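Local atomic coordinates of metallo-beta-lactamase 1 (Acinetobacter baumannii, PDB entry 5MMD), a protein that probably hydrolyses beta-lactam antibiotics to substituted beta-amino acids with the help of zinc ions, as a periplasmic class B beta-lactamase. Residues E11-Y23 against L31-G43. Numbering follows the deposited sequence.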
# COMPACT_ATOMS: atom_id res chain seq x y z
N GLU A 11 13.38 6.25 3.72
CA GLU A 11 13.96 5.80 4.97
C GLU A 11 14.16 4.28 5.00
O GLU A 11 13.23 3.54 4.70
CB GLU A 11 13.03 6.23 6.11
CG GLU A 11 13.17 5.53 7.42
CD GLU A 11 12.14 6.06 8.44
OE1 GLU A 11 12.33 5.81 9.65
OE2 GLU A 11 11.14 6.72 7.99
N GLU A 12 15.35 3.81 5.38
CA GLU A 12 15.56 2.37 5.49
C GLU A 12 14.89 1.79 6.74
O GLU A 12 15.15 2.28 7.83
CB GLU A 12 17.05 2.03 5.50
CG GLU A 12 17.33 0.57 5.28
CD GLU A 12 18.78 0.20 5.57
OE1 GLU A 12 19.02 -0.59 6.50
OE2 GLU A 12 19.68 0.70 4.85
N ILE A 13 14.10 0.73 6.61
CA ILE A 13 13.48 0.10 7.79
C ILE A 13 13.95 -1.33 8.05
O ILE A 13 13.73 -1.85 9.14
CB ILE A 13 11.92 0.12 7.72
CG1 ILE A 13 11.35 -0.79 6.62
CG2 ILE A 13 11.40 1.55 7.57
CD1 ILE A 13 9.83 -0.74 6.53
N ASP A 14 14.60 -1.95 7.07
CA ASP A 14 15.23 -3.25 7.20
C ASP A 14 16.18 -3.38 6.01
O ASP A 14 16.17 -2.53 5.14
CB ASP A 14 14.19 -4.36 7.21
CG ASP A 14 14.72 -5.66 7.75
OD1 ASP A 14 15.95 -5.79 8.01
OD2 ASP A 14 13.90 -6.58 7.91
N ASN A 15 17.04 -4.40 6.00
CA ASN A 15 17.99 -4.57 4.91
C ASN A 15 17.21 -4.71 3.60
O ASN A 15 16.36 -5.59 3.45
CB ASN A 15 18.90 -5.80 5.13
CG ASN A 15 19.90 -5.61 6.29
OD1 ASN A 15 20.29 -4.49 6.62
ND2 ASN A 15 20.33 -6.71 6.87
N GLY A 16 17.49 -3.81 2.66
CA GLY A 16 16.79 -3.81 1.38
C GLY A 16 15.31 -3.54 1.42
O GLY A 16 14.58 -3.91 0.50
N VAL A 17 14.84 -2.84 2.46
CA VAL A 17 13.46 -2.45 2.51
C VAL A 17 13.41 -1.01 2.95
O VAL A 17 13.91 -0.68 4.03
CB VAL A 17 12.64 -3.31 3.45
CG1 VAL A 17 11.20 -2.87 3.42
CG2 VAL A 17 12.79 -4.76 3.09
N PHE A 18 12.83 -0.18 2.10
CA PHE A 18 12.78 1.27 2.31
C PHE A 18 11.36 1.78 2.37
O PHE A 18 10.55 1.45 1.51
CB PHE A 18 13.51 1.97 1.17
CG PHE A 18 14.94 1.55 1.05
CD1 PHE A 18 15.28 0.49 0.21
CD2 PHE A 18 15.93 2.19 1.79
CE1 PHE A 18 16.61 0.08 0.09
CE2 PHE A 18 17.29 1.79 1.67
CZ PHE A 18 17.62 0.73 0.83
N LEU A 19 11.04 2.58 3.39
CA LEU A 19 9.74 3.24 3.47
C LEU A 19 9.81 4.57 2.73
O LEU A 19 10.71 5.39 2.99
CB LEU A 19 9.36 3.47 4.92
CG LEU A 19 8.14 4.32 5.26
CD1 LEU A 19 6.91 3.51 5.18
CD2 LEU A 19 8.28 4.88 6.65
N HIS A 20 8.88 4.81 1.82
CA HIS A 20 8.83 6.11 1.16
C HIS A 20 7.55 6.85 1.64
O HIS A 20 6.50 6.23 1.88
CB HIS A 20 8.92 5.98 -0.36
CG HIS A 20 7.75 5.29 -1.02
ND1 HIS A 20 6.60 5.95 -1.39
CD2 HIS A 20 7.61 4.02 -1.46
CE1 HIS A 20 5.76 5.10 -1.94
NE2 HIS A 20 6.37 3.92 -2.04
N LYS A 21 7.68 8.15 1.83
CA LYS A 21 6.62 8.92 2.43
C LYS A 21 6.45 10.14 1.60
O LYS A 21 7.42 10.81 1.28
CB LYS A 21 6.97 9.24 3.87
CG LYS A 21 5.83 9.84 4.67
CD LYS A 21 6.30 10.19 6.11
CE LYS A 21 6.80 8.99 6.88
NZ LYS A 21 5.74 7.96 7.21
N SER A 22 5.22 10.39 1.17
CA SER A 22 4.94 11.57 0.33
C SER A 22 3.68 12.24 0.82
O SER A 22 2.91 11.63 1.55
CB SER A 22 4.80 11.17 -1.14
OG SER A 22 3.77 10.23 -1.33
N TYR A 23 3.51 13.50 0.44
CA TYR A 23 2.48 14.34 1.04
C TYR A 23 1.44 14.89 0.07
O TYR A 23 1.70 15.10 -1.11
CB TYR A 23 3.14 15.51 1.77
CG TYR A 23 4.04 15.10 2.92
CD1 TYR A 23 5.35 14.68 2.69
CD2 TYR A 23 3.60 15.19 4.24
CE1 TYR A 23 6.18 14.34 3.73
CE2 TYR A 23 4.43 14.85 5.32
CZ TYR A 23 5.73 14.43 5.05
OH TYR A 23 6.58 14.06 6.08
N LEU A 31 -2.94 18.63 5.82
CA LEU A 31 -1.72 18.07 5.25
C LEU A 31 -1.63 16.64 5.73
O LEU A 31 -1.61 16.40 6.93
CB LEU A 31 -0.49 18.89 5.68
CG LEU A 31 0.84 18.50 5.03
CD1 LEU A 31 0.80 18.52 3.50
CD2 LEU A 31 1.98 19.40 5.56
N VAL A 32 -1.60 15.69 4.79
CA VAL A 32 -1.60 14.27 5.06
C VAL A 32 -0.36 13.61 4.40
O VAL A 32 0.10 14.04 3.33
CB VAL A 32 -2.90 13.62 4.49
CG1 VAL A 32 -2.99 12.15 4.84
CG2 VAL A 32 -4.10 14.37 4.97
N SER A 33 0.23 12.60 5.03
CA SER A 33 1.31 11.87 4.39
C SER A 33 0.82 10.46 4.01
O SER A 33 -0.10 9.93 4.62
CB SER A 33 2.53 11.78 5.31
OG SER A 33 2.24 11.00 6.46
N SER A 34 1.52 9.83 3.10
CA SER A 34 1.17 8.47 2.65
C SER A 34 2.42 7.64 2.55
O SER A 34 3.42 8.14 2.07
CB SER A 34 0.46 8.54 1.31
OG SER A 34 0.46 7.27 0.65
N ASN A 35 2.34 6.37 2.96
CA ASN A 35 3.48 5.45 2.95
C ASN A 35 3.46 4.50 1.75
O ASN A 35 2.39 4.13 1.28
CB ASN A 35 3.51 4.56 4.19
CG ASN A 35 3.63 5.36 5.48
OD1 ASN A 35 4.25 6.41 5.53
ND2 ASN A 35 3.00 4.84 6.53
N GLY A 36 4.63 4.09 1.31
CA GLY A 36 4.75 2.93 0.43
C GLY A 36 6.10 2.29 0.73
O GLY A 36 6.79 2.76 1.64
N LEU A 37 6.47 1.23 0.01
CA LEU A 37 7.80 0.64 0.20
C LEU A 37 8.57 0.56 -1.10
O LEU A 37 8.01 0.53 -2.19
CB LEU A 37 7.72 -0.77 0.81
CG LEU A 37 7.06 -0.95 2.19
CD1 LEU A 37 6.94 -2.41 2.60
CD2 LEU A 37 7.83 -0.19 3.29
N VAL A 38 9.88 0.47 -0.96
CA VAL A 38 10.72 -0.01 -2.03
C VAL A 38 11.39 -1.27 -1.46
O VAL A 38 12.04 -1.24 -0.40
CB VAL A 38 11.76 1.03 -2.51
CG1 VAL A 38 12.58 0.48 -3.68
CG2 VAL A 38 11.11 2.32 -2.87
N VAL A 39 11.22 -2.38 -2.16
CA VAL A 39 11.78 -3.65 -1.74
C VAL A 39 12.82 -4.17 -2.75
O VAL A 39 12.57 -4.22 -3.95
CB VAL A 39 10.68 -4.69 -1.57
CG1 VAL A 39 11.25 -6.01 -1.14
CG2 VAL A 39 9.61 -4.18 -0.62
N ILE A 40 13.96 -4.57 -2.24
CA ILE A 40 15.06 -5.05 -3.05
C ILE A 40 15.31 -6.53 -2.91
O ILE A 40 15.40 -7.05 -1.80
CB ILE A 40 16.36 -4.35 -2.69
CG1 ILE A 40 16.16 -2.87 -2.48
CG2 ILE A 40 17.47 -4.67 -3.74
CD1 ILE A 40 15.70 -2.14 -3.64
N SER A 41 15.52 -7.18 -4.06
CA SER A 41 15.99 -8.54 -4.13
C SER A 41 16.96 -8.68 -5.32
O SER A 41 16.61 -8.38 -6.46
CB SER A 41 14.82 -9.50 -4.28
OG SER A 41 15.27 -10.84 -4.34
N GLY A 42 18.20 -9.08 -5.04
CA GLY A 42 19.16 -9.34 -6.10
C GLY A 42 19.38 -8.13 -6.98
O GLY A 42 19.50 -8.24 -8.19
N GLY A 43 19.40 -6.95 -6.38
CA GLY A 43 19.66 -5.75 -7.13
C GLY A 43 18.42 -5.16 -7.79
O GLY A 43 18.48 -4.02 -8.26
O HOH W 1 14.15 -6.88 0.80
O HOH W 2 4.63 7.67 -0.50
O HOH W 3 3.93 9.66 9.21
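The antiparallel hairpin of strands 17-26 and 32-41, in the N-terminal sheet of the metallo-beta-lactamase fold, pairs F18 with V38, H20 with G36 and S22 with S34 through mutual backbone hydrogen bonds, and I40 N extends the series to G16 O. In the F18–V38 pair, V38 N lies 2.7 Å from F18 O.

H20 lies over G36. Its chi1 of 66° tucks the imidazole between the two backbone branches and turns it over the neighbouring strand, where G36 CA makes a CH-pi contact with one ring face, 3.5 Å from the centroid of the H20 ring; with no side chain, G36 lets the ring lie directly on its CA. A water 2.8 Å from H20 ND1 also bonds S34 O and S22 OG, the latter hydrogen-bonded to W52 N as well.

Next to H20, F18 turns its ring edge to I40, and F18 CE1 lies 3.9 Å from I40 CG1, while helix 54-66 packs on V38 and H20 from this side. On the face bearing L19 and L37, L37 CD2 reaches I13 CD1 at 3.8 Å, near the classic bulge where I13 and D14 face V17.

K21 runs alongside N35, and the bends at the end of its chain bring K21 NZ to N35 OD1 (2.7 Å). Farther out, S33 CB rests on the face of the Y23 ring, 4.0 Å from its centroid.

N35 ND2 bonds P199 O and G202 O, and S34 OG bonds K83, tying the strand to neighbouring segments. S33 O accepts from ND1 of the zinc ligand H201 and so probably helps to orient its imidazole, whereas the apolar end adds side-chain packing to the same backbone hydrogen bonding.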